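PDB 7CTQ: peptidyl tryptophan dihydroxylase from Pseudomonas putida, which probably uses FAD to dihydroxylate a peptidyl tryptophan, a step essential for tryptophylquinone cofactor biogenesis in quinohemoprotein amine dehydrogenase. Local coordinates for residues D151-P156 / L313-A318. Numbering follows the deposited sequence.
Sequences DRLRGP and LFLRFA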
ATOM      1  N   ASP A 151      -4.056  11.025 -12.587  1.00 45.79           N
ATOM      2  CA  ASP A 151      -4.648  10.071 -11.662  1.00 38.97           C
ATOM      3  C   ASP A 151      -5.754   9.288 -12.355  1.00 40.69           C
ATOM      4  O   ASP A 151      -6.524   9.846 -13.144  1.00 41.93           O
ATOM      5  CB  ASP A 151      -5.220  10.781 -10.435  1.00 37.39           C
ATOM      6  CG  ASP A 151      -4.201  11.675  -9.750  1.00 44.15           C
ATOM      7  OD1 ASP A 151      -2.978  11.417  -9.881  1.00 43.26           O
ATOM      8  OD2 ASP A 151      -4.641  12.627  -9.076  1.00 44.29           O
ATOM      9  N   ARG A 152      -5.811   7.983 -12.068  1.00 43.19           N
ATOM     10  CA  ARG A 152      -6.981   7.184 -12.424  1.00 35.59           C
ATOM     11  C   ARG A 152      -8.146   7.464 -11.482  1.00 34.65           C
ATOM     12  O   ARG A 152      -9.292   7.577 -11.924  1.00 32.04           O
ATOM     13  CB  ARG A 152      -6.629   5.705 -12.402  1.00 34.74           C
ATOM     14  CG  ARG A 152      -7.748   4.799 -12.841  1.00 36.85           C
ATOM     15  CD  ARG A 152      -7.194   3.662 -13.678  1.00 47.60           C
ATOM     16  NE  ARG A 152      -8.248   2.853 -14.301  1.00 54.44           N
ATOM     17  CZ  ARG A 152      -8.751   3.063 -15.516  1.00 45.49           C
ATOM     18  NH1 ARG A 152      -8.309   4.062 -16.273  1.00 40.50           N
ATOM     19  NH2 ARG A 152      -9.706   2.266 -15.974  1.00 43.17           N
ATOM     20  N   LEU A 153      -7.871   7.569 -10.184  1.00 30.82           N
ATOM     21  CA  LEU A 153      -8.857   7.984  -9.193  1.00 26.16           C
ATOM     22  C   LEU A 153      -8.178   8.855  -8.153  1.00 32.76           C
ATOM     23  O   LEU A 153      -6.996   8.669  -7.848  1.00 27.92           O
ATOM     24  CB  LEU A 153      -9.491   6.795  -8.474  1.00 25.49           C
ATOM     25  CG  LEU A 153     -10.394   5.936  -9.336  1.00 40.77           C
ATOM     26  CD1 LEU A 153     -10.626   4.616  -8.623  1.00 36.33           C
ATOM     27  CD2 LEU A 153     -11.692   6.690  -9.587  1.00 35.89           C
ATOM     28  N   ARG A 154      -8.948   9.778  -7.585  1.00 27.14           N
ATOM     29  CA  ARG A 154      -8.448  10.689  -6.567  1.00 32.11           C
ATOM     30  C   ARG A 154      -9.566  10.929  -5.572  1.00 33.12           C
ATOM     31  O   ARG A 154     -10.669  11.317  -5.965  1.00 34.82           O
ATOM     32  CB  ARG A 154      -7.977  12.008  -7.177  1.00 30.19           C
ATOM     33  CG  ARG A 154      -7.104  12.816  -6.235  1.00 35.76           C
ATOM     34  CD  ARG A 154      -6.509  14.049  -6.894  1.00 40.90           C
ATOM     35  NE  ARG A 154      -5.635  14.720  -5.937  1.00 32.94           N
ATOM     36  CZ  ARG A 154      -4.318  14.562  -5.882  1.00 34.80           C
ATOM     37  NH1 ARG A 154      -3.617  15.203  -4.950  1.00 39.72           N
ATOM     38  NH2 ARG A 154      -3.700  13.795  -6.769  1.00 35.94           N
ATOM     39  N   GLY A 155      -9.299  10.660  -4.300  1.00 34.16           N
ATOM     40  CA  GLY A 155     -10.295  10.851  -3.276  1.00 31.83           C
ATOM     41  C   GLY A 155     -10.305  12.271  -2.757  1.00 36.33           C
ATOM     42  O   GLY A 155      -9.608  13.150  -3.274  1.00 31.99           O
ATOM     43  N   PRO A 156     -11.095  12.516  -1.714  1.00 33.01           N
ATOM     44  CA  PRO A 156     -11.145  13.852  -1.103  1.00 39.34           C
ATOM     45  C   PRO A 156      -9.746  14.340  -0.781  1.00 37.22           C
ATOM     46  O   PRO A 156      -8.967  13.627  -0.154  1.00 32.40           O
ATOM     47  CB  PRO A 156     -11.962  13.630   0.173  1.00 33.17           C
ATOM     48  CG  PRO A 156     -12.701  12.343  -0.054  1.00 41.49           C
ATOM     49  CD  PRO A 156     -11.824  11.510  -0.927  1.00 39.37           C
ATOM     50  N   LEU A 313      -6.785  -3.507  -5.423  1.00 30.81           N
ATOM     51  CA  LEU A 313      -6.172  -3.263  -4.117  1.00 31.13           C
ATOM     52  C   LEU A 313      -6.542  -1.876  -3.595  1.00 30.92           C
ATOM     53  O   LEU A 313      -7.020  -1.735  -2.461  1.00 32.30           O
ATOM     54  CB  LEU A 313      -4.640  -3.414  -4.196  1.00 31.08           C
ATOM     55  CG  LEU A 313      -3.983  -4.796  -4.332  1.00 39.29           C
ATOM     56  CD1 LEU A 313      -2.466  -4.648  -4.476  1.00 35.41           C
ATOM     57  CD2 LEU A 313      -4.291  -5.724  -3.163  1.00 33.33           C
ATOM     58  N   PHE A 314      -6.336  -0.841  -4.420  1.00 30.56           N
ATOM     59  CA  PHE A 314      -6.673   0.530  -4.039  1.00 29.06           C
ATOM     60  C   PHE A 314      -8.098   0.629  -3.530  1.00 32.59           C
ATOM     61  O   PHE A 314      -8.358   1.202  -2.466  1.00 27.33           O
ATOM     62  CB  PHE A 314      -6.487   1.465  -5.237  1.00 32.11           C
ATOM     63  CG  PHE A 314      -6.967   2.880  -4.996  1.00 33.31           C
ATOM     64  CD1 PHE A 314      -6.163   3.804  -4.319  1.00 30.34           C
ATOM     65  CD2 PHE A 314      -8.210   3.294  -5.456  1.00 27.11           C
ATOM     66  CE1 PHE A 314      -6.602   5.099  -4.117  1.00 32.51           C
ATOM     67  CE2 PHE A 314      -8.658   4.581  -5.249  1.00 31.04           C
ATOM     68  CZ  PHE A 314      -7.856   5.488  -4.574  1.00 31.56           C
ATOM     69  N   LEU A 315      -9.039   0.072  -4.285  1.00 33.38           N
ATOM     70  CA  LEU A 315     -10.436   0.185  -3.900  1.00 28.55           C
ATOM     71  C   LEU A 315     -10.711  -0.562  -2.606  1.00 27.79           C
ATOM     72  O   LEU A 315     -11.499  -0.091  -1.769  1.00 30.24           O
ATOM     73  CB  LEU A 315     -11.333  -0.329  -5.031  1.00 28.31           C
ATOM     74  CG  LEU A 315     -11.420   0.607  -6.242  1.00 29.97           C
ATOM     75  CD1 LEU A 315     -12.238  -0.029  -7.359  1.00 37.85           C
ATOM     76  CD2 LEU A 315     -12.022   1.966  -5.850  1.00 33.78           C
ATOM     77  N   ARG A 316     -10.080  -1.727  -2.420  1.00 30.50           N
ATOM     78  CA  ARG A 316     -10.285  -2.475  -1.180  1.00 36.10           C
ATOM     79  C   ARG A 316      -9.747  -1.702   0.019  1.00 37.39           C
ATOM     80  O   ARG A 316     -10.436  -1.541   1.037  1.00 32.54           O
ATOM     81  CB  ARG A 316      -9.629  -3.851  -1.262  1.00 39.29           C
ATOM     82  CG  ARG A 316      -9.762  -4.628   0.053  1.00 39.02           C
ATOM     83  CD  ARG A 316      -9.019  -5.954   0.039  1.00 45.54           C
ATOM     84  NE  ARG A 316      -8.887  -6.491   1.392  1.00 58.95           N
ATOM     85  CZ  ARG A 316      -9.846  -7.159   2.036  1.00 66.78           C
ATOM     86  NH1 ARG A 316     -11.023  -7.380   1.455  1.00 50.33           N
ATOM     87  NH2 ARG A 316      -9.627  -7.609   3.268  1.00 69.54           N
ATOM     88  N   PHE A 317      -8.517  -1.198  -0.085  1.00 31.01           N
ATOM     89  CA  PHE A 317      -7.963  -0.450   1.032  1.00 30.67           C
ATOM     90  C   PHE A 317      -8.733   0.840   1.278  1.00 31.00           C
ATOM     91  O   PHE A 317      -8.882   1.253   2.434  1.00 32.08           O
ATOM     92  CB  PHE A 317      -6.474  -0.193   0.797  1.00 30.62           C
ATOM     93  CG  PHE A 317      -5.662  -1.459   0.706  1.00 31.81           C
ATOM     94  CD1 PHE A 317      -6.000  -2.566   1.492  1.00 36.71           C
ATOM     95  CD2 PHE A 317      -4.590  -1.563  -0.185  1.00 33.47           C
ATOM     96  CE1 PHE A 317      -5.278  -3.738   1.415  1.00 39.02           C
ATOM     97  CE2 PHE A 317      -3.852  -2.742  -0.274  1.00 35.74           C
ATOM     98  CZ  PHE A 317      -4.192  -3.833   0.525  1.00 38.52           C
ATOM     99  N   ALA A 318      -9.255   1.471   0.218  1.00 32.11           N
ATOM    100  CA  ALA A 318     -10.045   2.691   0.391  1.00 29.32           C
ATOM    101  C   ALA A 318     -11.319   2.414   1.178  1.00 33.23           C
ATOM    102  O   ALA A 318     -11.738   3.230   2.010  1.00 30.03           O
ATOM    103  CB  ALA A 318     -10.393   3.298  -0.970  1.00 28.93           C
TER
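Leu153 overlaps the CD2-CE2 flank of the Phe314 ring with one branch and its stem: its CD1 lies 3.9 Å from Phe314 CE2, and its CB lies 4.0 Å from that same ring carbon. Apolar carbons at these separations mark van der Waals packing; the methyl approaches the ring obliquely. Phe314 reaches across because its CG stands anti to the backbone N (chi1 173°), which sends the ring out from the helix toward the strand. Leu315, the next residue of helix 299-327, meets the same methyl from a second direction, with its CD2 4.1 Å from Leu153 CD1 and the two leucine side chains at about a right angle. The main chains stay well apart, the nearest alpha carbons, Leu153 CA and Phe314 CA, being 9.3 Å from each other.

Behind the leucine, Arg152 and Leu153 both face Leu248 in a classic beta bulge. Strand 153-154 is an outermost strand of a three-stranded antiparallel sheet, paired with 247-249. The beta carbon of Arg154 points away from the helix; its NH2 holds Asp151 OD2 at 2.8 Å, on the syn side, tilted 24° out of the carboxylate plane. The Phe314 side chain is about 11 Å from the bound FAD, near the cofactor without touching it. Every contact between the segments is carbon to carbon and buries only 121 Å², which implies modest apolar packing, supplemented alongside by the salt bridge from Arg152 to Glu311 of the same helix.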